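Local coordinates for mandelate racemase/muconate lactonizing protein (Thermobispora bispora, PDB 3VC5) that probably dehydrates D-glucarate to 5-dehydro-4-deoxy-D-glucarate with the help of magnesium, as a member of the mandelate racemase/muconate lactonizing enzyme family, at residues 44-49 with 424-429; 170-175 with 185-190. All coordinates share one frame; numbering follows the deposited sequence.

Contact 1: 44-49 with 424-429. With PO4 (phosphate ion), chain B.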
ATOM      1  N   ALA A  44      -5.661  -9.246 -31.173  1.00 26.44           N
ATOM      2  CA  ALA A  44      -4.709 -10.344 -31.375  1.00 25.23           C
ATOM      3  C   ALA A  44      -5.256 -11.535 -32.177  1.00 28.08           C
ATOM      4  O   ALA A  44      -4.549 -12.503 -32.404  1.00 28.94           O
ATOM      5  CB  ALA A  44      -4.153 -10.823 -30.003  1.00 26.09           C
ATOM      6  N   GLY A  45      -6.527 -11.490 -32.565  1.00 27.84           N
ATOM      7  CA  GLY A  45      -7.118 -12.559 -33.367  1.00 25.56           C
ATOM      8  C   GLY A  45      -8.482 -12.926 -32.828  1.00 24.45           C
ATOM      9  O   GLY A  45      -9.427 -12.115 -32.835  1.00 27.68           O
ATOM     10  N   VAL A  46      -8.574 -14.137 -32.299  1.00 26.47           N
ATOM     11  CA  VAL A  46      -9.856 -14.627 -31.768  1.00 25.60           C
ATOM     12  C   VAL A  46      -9.570 -15.621 -30.660  1.00 26.05           C
ATOM     13  O   VAL A  46      -8.601 -16.384 -30.758  1.00 25.17           O
ATOM     14  CB  VAL A  46     -10.718 -15.230 -32.906  1.00 26.36           C
ATOM     15  CG1 VAL A  46      -9.968 -16.359 -33.610  1.00 30.12           C
ATOM     16  CG2 VAL A  46     -12.108 -15.716 -32.397  1.00 27.41           C
ATOM     17  N   HIS A  47     -10.389 -15.622 -29.602  1.00 23.81           N
ATOM     18  CA  HIS A  47     -10.210 -16.599 -28.525  1.00 22.11           C
ATOM     19  C   HIS A  47     -10.376 -18.026 -29.046  1.00 24.47           C
ATOM     20  O   HIS A  47     -11.235 -18.287 -29.892  1.00 27.81           O
ATOM     21  CB  HIS A  47     -11.279 -16.392 -27.449  1.00 23.31           C
ATOM     22  CG  HIS A  47     -11.044 -15.209 -26.563  1.00 24.58           C
ATOM     23  ND1 HIS A  47     -11.469 -15.173 -25.253  1.00 25.12           N
ATOM     24  CD2 HIS A  47     -10.442 -14.014 -26.801  1.00 23.94           C
ATOM     25  CE1 HIS A  47     -11.132 -14.010 -24.713  1.00 26.36           C
ATOM     26  NE2 HIS A  47     -10.493 -13.293 -25.629  1.00 24.22           N
ATOM     27  N   GLN A  48      -9.556 -18.943 -28.517  1.00 26.78           N
ATOM     28  CA  GLN A  48      -9.625 -20.347 -28.884  1.00 24.30           C
ATOM     29  C   GLN A  48     -10.821 -21.025 -28.205  1.00 22.57           C
ATOM     30  O   GLN A  48     -11.400 -20.483 -27.270  1.00 25.25           O
ATOM     31  CB  GLN A  48      -8.324 -21.059 -28.532  1.00 25.42           C
ATOM     32  CG  GLN A  48      -7.158 -20.673 -29.450  1.00 27.43           C
ATOM     33  CD  GLN A  48      -5.820 -20.937 -28.806  1.00 27.88           C
ATOM     34  OE1 GLN A  48      -5.468 -20.307 -27.799  1.00 28.24           O
ATOM     35  NE2 GLN A  48      -5.063 -21.869 -29.376  1.00 29.66           N
ATOM     36  N   PRO A  49     -11.174 -22.231 -28.662  1.00 25.83           N
ATOM     37  CA  PRO A  49     -12.383 -22.858 -28.104  1.00 24.48           C
ATOM     38  C   PRO A  49     -12.258 -23.297 -26.633  1.00 23.80           C
ATOM     39  O   PRO A  49     -13.282 -23.546 -25.959  1.00 25.18           O
ATOM     40  CB  PRO A  49     -12.599 -24.102 -28.998  1.00 29.02           C
ATOM     41  CG  PRO A  49     -11.696 -23.958 -30.148  1.00 31.89           C
ATOM     42  CD  PRO A  49     -10.615 -22.957 -29.816  1.00 27.17           C
ATOM     43  N   GLU A 424      -3.541 -15.292 -31.933  1.00 25.43           N
ATOM     44  CA  GLU A 424      -3.066 -14.947 -33.272  1.00 27.13           C
ATOM     45  C   GLU A 424      -2.884 -16.175 -34.168  1.00 25.64           C
ATOM     46  O   GLU A 424      -3.279 -16.165 -35.347  1.00 30.35           O
ATOM     47  CB  GLU A 424      -1.766 -14.137 -33.182  1.00 30.24           C
ATOM     48  CG  GLU A 424      -1.257 -13.603 -34.506  1.00 31.58           C
ATOM     49  CD  GLU A 424       0.070 -12.896 -34.332  1.00 39.30           C
ATOM     50  OE1 GLU A 424       0.979 -13.466 -33.689  1.00 44.92           O
ATOM     51  OE2 GLU A 424       0.202 -11.757 -34.797  1.00 35.35           O
ATOM     52  N   GLY A 425      -2.268 -17.221 -33.623  1.00 28.25           N
ATOM     53  CA  GLY A 425      -2.083 -18.469 -34.362  1.00 29.00           C
ATOM     54  C   GLY A 425      -3.418 -19.076 -34.742  1.00 27.52           C
ATOM     55  O   GLY A 425      -3.585 -19.600 -35.859  1.00 32.95           O
ATOM     56  N   TYR A 426      -4.372 -19.008 -33.817  1.00 28.54           N
ATOM     57  CA  TYR A 426      -5.712 -19.531 -34.095  1.00 29.42           C
ATOM     58  C   TYR A 426      -6.353 -18.705 -35.230  1.00 29.06           C
ATOM     59  O   TYR A 426      -6.905 -19.268 -36.201  1.00 30.82           O
ATOM     60  CB  TYR A 426      -6.567 -19.533 -32.823  1.00 24.66           C
ATOM     61  CG  TYR A 426      -7.955 -20.140 -32.984  1.00 24.52           C
ATOM     62  CD1 TYR A 426      -8.147 -21.347 -33.655  1.00 28.29           C
ATOM     63  CD2 TYR A 426      -9.065 -19.501 -32.444  1.00 27.00           C
ATOM     64  CE1 TYR A 426      -9.418 -21.898 -33.782  1.00 28.40           C
ATOM     65  CE2 TYR A 426     -10.331 -20.038 -32.558  1.00 25.65           C
ATOM     66  CZ  TYR A 426     -10.506 -21.227 -33.253  1.00 28.64           C
ATOM     67  OH  TYR A 426     -11.778 -21.766 -33.348  1.00 29.54           O
ATOM     68  N   MET A 427      -6.258 -17.377 -35.156  1.00 29.38           N
ATOM     69  CA  MET A 427      -6.816 -16.567 -36.243  1.00 28.11           C
ATOM     70  C   MET A 427      -6.112 -16.867 -37.574  1.00 29.96           C
ATOM     71  O   MET A 427      -6.752 -16.940 -38.617  1.00 36.19           O
ATOM     72  CB  MET A 427      -6.746 -15.056 -35.975  1.00 27.50           C
ATOM     73  CG  MET A 427      -7.245 -14.232 -37.181  1.00 30.24           C
ATOM     74  SD  MET A 427      -9.009 -14.514 -37.496  1.00 34.16           S
ATOM     75  CE  MET A 427      -9.669 -13.488 -36.185  1.00 34.15           C
ATOM     76  N   ARG A 428      -4.788 -17.000 -37.540  1.00 28.68           N
ATOM     77  CA  ARG A 428      -4.014 -17.307 -38.742  1.00 31.90           C
ATOM     78  C   ARG A 428      -4.423 -18.625 -39.404  1.00 33.37           C
ATOM     79  O   ARG A 428      -4.217 -18.813 -40.612  1.00 37.89           O
ATOM     80  CB  ARG A 428      -2.515 -17.313 -38.427  1.00 35.63           C
ATOM     81  CG  ARG A 428      -1.920 -15.919 -38.310  1.00 37.08           C
ATOM     82  CD  ARG A 428      -0.473 -15.969 -37.823  1.00 47.98           C
ATOM     83  NE  ARG A 428       0.203 -14.683 -37.987  1.00 59.69           N
ATOM     84  CZ  ARG A 428       1.410 -14.405 -37.495  1.00 67.89           C
ATOM     85  NH1 ARG A 428       2.075 -15.319 -36.790  1.00 62.21           N
ATOM     86  NH2 ARG A 428       1.954 -13.210 -37.698  1.00 58.93           N
ATOM     87  N   SER A 429      -5.003 -19.544 -38.638  1.00 34.18           N
ATOM     88  CA  SER A 429      -5.428 -20.807 -39.234  1.00 34.74           C
ATOM     89  C   SER A 429      -6.590 -20.591 -40.225  1.00 38.48           C
ATOM     90  O   SER A 429      -6.825 -21.421 -41.121  1.00 42.27           O
ATOM     91  CB  SER A 429      -5.772 -21.843 -38.156  1.00 35.29           C
ATOM     92  OG  SER A 429      -7.068 -21.618 -37.610  1.00 35.75           O
TER
HETATM   93  P   PO4 B 501      -9.043 -10.653 -23.793  1.00 24.80           P
HETATM   94  O1  PO4 B 501      -9.242 -10.756 -25.256  1.00 26.27           O
HETATM   95  O2  PO4 B 501     -10.076 -11.578 -23.186  1.00 27.55           O
HETATM   96  O3  PO4 B 501      -7.698 -11.099 -23.399  1.00 29.31           O
HETATM   97  O4  PO4 B 501      -9.249  -9.278 -23.405  1.00 29.00           O

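Contact 2: 170-175 with 185-190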
ATOM      1  N   TYR A 170     -17.179  -8.301 -30.379  1.00 27.04           N
ATOM      2  CA  TYR A 170     -17.522  -8.843 -31.681  1.00 27.35           C
ATOM      3  C   TYR A 170     -17.191 -10.332 -31.651  1.00 26.66           C
ATOM      4  O   TYR A 170     -16.208 -10.744 -31.030  1.00 27.66           O
ATOM      5  CB  TYR A 170     -16.746  -8.140 -32.788  1.00 28.25           C
ATOM      6  CG  TYR A 170     -17.052  -6.677 -32.925  1.00 28.60           C
ATOM      7  CD1 TYR A 170     -18.211  -6.244 -33.587  1.00 28.17           C
ATOM      8  CD2 TYR A 170     -16.166  -5.717 -32.456  1.00 27.50           C
ATOM      9  CE1 TYR A 170     -18.483  -4.902 -33.737  1.00 32.37           C
ATOM     10  CE2 TYR A 170     -16.425  -4.363 -32.618  1.00 30.80           C
ATOM     11  CZ  TYR A 170     -17.588  -3.961 -33.266  1.00 28.18           C
ATOM     12  OH  TYR A 170     -17.852  -2.617 -33.433  1.00 31.68           O
ATOM     13  N   LYS A 171     -18.060 -11.157 -32.229  1.00 28.08           N
ATOM     14  CA  LYS A 171     -17.810 -12.591 -32.237  1.00 28.10           C
ATOM     15  C   LYS A 171     -18.485 -13.300 -33.388  1.00 29.79           C
ATOM     16  O   LYS A 171     -19.509 -12.837 -33.898  1.00 30.06           O
ATOM     17  CB  LYS A 171     -18.272 -13.210 -30.912  1.00 26.31           C
ATOM     18  CG  LYS A 171     -19.806 -13.105 -30.694  1.00 28.69           C
ATOM     19  CD  LYS A 171     -20.251 -13.681 -29.337  1.00 27.24           C
ATOM     20  CE  LYS A 171     -20.046 -15.209 -29.247  1.00 26.22           C
ATOM     21  NZ  LYS A 171     -20.890 -15.991 -30.254  1.00 28.18           N
ATOM     22  N   TRP A 172     -17.892 -14.411 -33.815  1.00 29.73           N
ATOM     23  CA  TRP A 172     -18.541 -15.280 -34.789  1.00 30.40           C
ATOM     24  C   TRP A 172     -19.694 -15.996 -34.088  1.00 29.54           C
ATOM     25  O   TRP A 172     -19.777 -15.967 -32.854  1.00 30.93           O
ATOM     26  CB  TRP A 172     -17.554 -16.290 -35.356  1.00 32.54           C
ATOM     27  CG  TRP A 172     -16.385 -15.655 -36.031  1.00 34.15           C
ATOM     28  CD1 TRP A 172     -16.363 -14.445 -36.686  1.00 36.22           C
ATOM     29  CD2 TRP A 172     -15.072 -16.207 -36.159  1.00 34.87           C
ATOM     30  NE1 TRP A 172     -15.096 -14.206 -37.192  1.00 35.78           N
ATOM     31  CE2 TRP A 172     -14.291 -15.277 -36.890  1.00 37.25           C
ATOM     32  CE3 TRP A 172     -14.475 -17.397 -35.728  1.00 34.55           C
ATOM     33  CZ2 TRP A 172     -12.946 -15.501 -37.188  1.00 39.91           C
ATOM     34  CZ3 TRP A 172     -13.138 -17.621 -36.038  1.00 34.61           C
ATOM     35  CH2 TRP A 172     -12.389 -16.672 -36.757  1.00 40.16           C
ATOM     36  N   ALA A 173     -20.565 -16.652 -34.858  1.00 29.66           N
ATOM     37  CA  ALA A 173     -21.702 -17.367 -34.284  1.00 28.56           C
ATOM     38  C   ALA A 173     -21.205 -18.577 -33.484  1.00 27.06           C
ATOM     39  O   ALA A 173     -21.862 -19.024 -32.533  1.00 32.68           O
ATOM     40  CB  ALA A 173     -22.629 -17.812 -35.386  1.00 34.19           C
ATOM     41  N   GLY A 174     -20.046 -19.108 -33.874  1.00 28.58           N
ATOM     42  CA  GLY A 174     -19.461 -20.282 -33.195  1.00 28.48           C
ATOM     43  C   GLY A 174     -18.057 -20.474 -33.722  1.00 28.95           C
ATOM     44  O   GLY A 174     -17.646 -19.769 -34.658  1.00 32.33           O
ATOM     45  N   HIS A 175     -17.314 -21.417 -33.141  1.00 28.76           N
ATOM     46  CA  HIS A 175     -16.000 -21.785 -33.673  1.00 29.90           C
ATOM     47  C   HIS A 175     -16.202 -22.570 -34.948  1.00 35.83           C
ATOM     48  O   HIS A 175     -17.079 -23.419 -34.986  1.00 35.81           O
ATOM     49  CB  HIS A 175     -15.260 -22.625 -32.646  1.00 28.09           C
ATOM     50  CG  HIS A 175     -14.766 -21.806 -31.499  1.00 26.56           C
ATOM     51  ND1 HIS A 175     -13.632 -21.018 -31.579  1.00 27.96           N
ATOM     52  CD2 HIS A 175     -15.300 -21.582 -30.273  1.00 27.92           C
ATOM     53  CE1 HIS A 175     -13.472 -20.369 -30.435  1.00 28.97           C
ATOM     54  NE2 HIS A 175     -14.483 -20.677 -29.635  1.00 28.53           N
ATOM     55  N   PRO A 185     -23.895 -14.399 -33.263  1.00 29.61           N
ATOM     56  CA  PRO A 185     -22.805 -13.580 -33.799  1.00 28.76           C
ATOM     57  C   PRO A 185     -23.027 -12.116 -33.420  1.00 29.14           C
ATOM     58  O   PRO A 185     -24.169 -11.715 -33.131  1.00 31.52           O
ATOM     59  CB  PRO A 185     -22.968 -13.756 -35.313  1.00 28.40           C
ATOM     60  CG  PRO A 185     -24.450 -13.957 -35.492  1.00 33.46           C
ATOM     61  CD  PRO A 185     -24.876 -14.777 -34.299  1.00 34.35           C
ATOM     62  N   ALA A 186     -21.956 -11.319 -33.440  1.00 29.51           N
ATOM     63  CA  ALA A 186     -22.063  -9.859 -33.314  1.00 29.06           C
ATOM     64  C   ALA A 186     -20.941  -9.263 -34.157  1.00 29.71           C
ATOM     65  O   ALA A 186     -19.764  -9.335 -33.797  1.00 32.65           O
ATOM     66  CB  ALA A 186     -21.940  -9.412 -31.856  1.00 26.88           C
ATOM     67  N   LEU A 187     -21.299  -8.693 -35.297  1.00 29.74           N
ATOM     68  CA  LEU A 187     -20.286  -8.222 -36.245  1.00 32.61           C
ATOM     69  C   LEU A 187     -20.558  -6.792 -36.735  1.00 33.66           C
ATOM     70  O   LEU A 187     -19.879  -6.294 -37.644  1.00 38.82           O
ATOM     71  CB  LEU A 187     -20.189  -9.195 -37.426  1.00 35.25           C
ATOM     72  CG  LEU A 187     -19.817 -10.647 -37.096  1.00 35.81           C
ATOM     73  CD1 LEU A 187     -20.058 -11.579 -38.280  1.00 38.83           C
ATOM     74  CD2 LEU A 187     -18.366 -10.705 -36.649  1.00 37.48           C
ATOM     75  N   ASP A 188     -21.527  -6.131 -36.106  1.00 33.48           N
ATOM     76  CA  ASP A 188     -21.952  -4.785 -36.499  1.00 28.92           C
ATOM     77  C   ASP A 188     -22.713  -4.155 -35.331  1.00 30.44           C
ATOM     78  O   ASP A 188     -22.934  -4.822 -34.309  1.00 31.55           O
ATOM     79  CB  ASP A 188     -22.797  -4.833 -37.777  1.00 33.93           C
ATOM     80  CG  ASP A 188     -24.025  -5.731 -37.660  1.00 38.70           C
ATOM     81  OD1 ASP A 188     -24.498  -6.054 -36.549  1.00 41.44           O
ATOM     82  OD2 ASP A 188     -24.541  -6.107 -38.726  1.00 48.88           O
ATOM     83  N   PRO A 189     -23.070  -2.867 -35.447  1.00 33.32           N
ATOM     84  CA  PRO A 189     -23.703  -2.188 -34.327  1.00 32.45           C
ATOM     85  C   PRO A 189     -24.976  -2.876 -33.833  1.00 33.52           C
ATOM     86  O   PRO A 189     -25.158  -2.991 -32.614  1.00 34.32           O
ATOM     87  CB  PRO A 189     -24.002  -0.790 -34.903  1.00 33.34           C
ATOM     88  CG  PRO A 189     -22.890  -0.565 -35.866  1.00 34.88           C
ATOM     89  CD  PRO A 189     -22.712  -1.918 -36.525  1.00 35.65           C
ATOM     90  N   ASP A 190     -25.841  -3.321 -34.750  1.00 36.71           N
ATOM     91  CA  ASP A 190     -27.055  -4.033 -34.363  1.00 33.76           C
ATOM     92  C   ASP A 190     -26.743  -5.277 -33.531  1.00 34.58           C
ATOM     93  O   ASP A 190     -27.395  -5.547 -32.507  1.00 34.70           O
ATOM     94  CB  ASP A 190     -27.847  -4.458 -35.602  1.00 37.14           C
ATOM     95  CG  ASP A 190     -28.613  -3.310 -36.241  1.00 44.94           C
ATOM     96  OD1 ASP A 190     -28.675  -2.191 -35.685  1.00 41.42           O
ATOM     97  OD2 ASP A 190     -29.181  -3.541 -37.320  1.00 53.43           O
TER

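Contact 1: 44-49 with 424-429
The ring of Tyr426 lies in a trough formed by Val46, His47, Gln48 and Pro49, and no hydrogen bond joins the two segments. With CG anti to the backbone N (chi1 -176°), the tyrosine reaches off the helix into this trough. Pro49 CD sits over one ring face, 4.2 Å from the centroid of the Tyr426 ring, in a CH-pi contact 27° off the normal. Gln48 CG leans obliquely on the root of the ring, 3.6 Å from Tyr426 CB, while its amide oxygen OE1 accepts a hydrogen bond from the backbone N of Asp422. Val46 CG1 presses against Tyr426 CD2 at 3.5 Å, also obliquely. At the ring edge, near its plane, His47 O approaches Tyr426 CE2 to 3.3 Å; this buried carbonyl has no hydrogen-bond partner in the model. The phenol OH is hydrogen-bonded to His175 ND1. In the bipartite fold of the enolase superfamily, 44-49 belongs to the N-terminal capping region, and here it is roofed by helix 423-430 from the far end of the chain. Next to Tyr426 in this helix, Met427 bends at chi2 and chi3 to fold its methyl back over Gly45, with Met427 CE 3.6 Å from Gly45 C. Met427 CB rests on Gly45 CA at 3.6 Å, filling the place where a beta carbon on Gly45 would clash, and the backbone angles would also jam that carbon against Ala44 O, which by itself calls for glycine. The bond to CB of His47 points away from 424-429, and His47 NE2 donates a nearly straight hydrogen bond (174°) to phosphate O1 at 2.9 Å. Asp37 OD2 is hydrogen-bonded to the other nitrogen, ND1, limiting the ring's rotation; Asn42, Lys211, His367 and Arg421 also bind the phosphate, probably from the crystallisation liquor.

Contact 2: 170-175 with 185-190
Lys171 and Ala186 face each other as an antiparallel hydrogen-bonded pair, a single beta bridge between two loop segments whose touching parts run 142° apart. Lys171 N donates to Ala186 O at 2.9 Å and Ala186 N returns a straighter bond (168°) to Lys171 O, also 2.9 Å. The bridge closes the loop between strand 161-169 and helix 189-203 in the barrel domain of this enolase-superfamily fold. Ala186 O also receives the CA-H of Tyr170, 3.1 Å from Tyr170 CA, and lies in the plane of the Tyr170 ring at its edge. The same edge runs along the backbone of 187-188, with Tyr170 CD1 3.9 Å from Leu187 CA, while Phe215 meets the ring edge-to-face. An alanine in place of Tyr170 would remove this ring and is likely to leave a gap beside the 186-188 backbone and Phe215 without its aromatic partner. Leu187 starts away from the opposing segment, yet its CD2 turns back to the edge of the indole, 4.2 Å from Trp172 CD1. At the other end of the bridge, Pro185 CD packs on Ala173 CB at 3.9 Å. Asp188 is the N-cap of helix 189-203, its OD1 accepting from Gly191 N. Bends at chi3 (-67°) and chi4 curl Lys171 round to its own chain, where NZ, salt-bridged to Asp181 and hydrogen-bonded to Gly184 O, also donates to Trp172 O at 2.8 Å.

In the fold
Both contacts are partly buried, their centres about 15 Å apart, but no touching residue of contact 1 is exposed, whereas three of eight in contact 2 are (Pro185, Leu187 and Asp188). Contact 1 brings together parts 375 residues apart through the fit of mostly apolar surfaces, without a hydrogen bond across it; contact 2 spans ten residues and depends on paired backbone bonds. His175 links them: its ND1 is probably hydrogen-bonded to Tyr426 OH at 2.7 Å, and its ring packs on 47-49. Phe430 meets both Tyr426 and Trp172 edge-to-face, and Leu41 touches residues of each contact. The His47 and Tyr170 side chains both come about 6 Å from that of Lys211, the predicted proton acceptor.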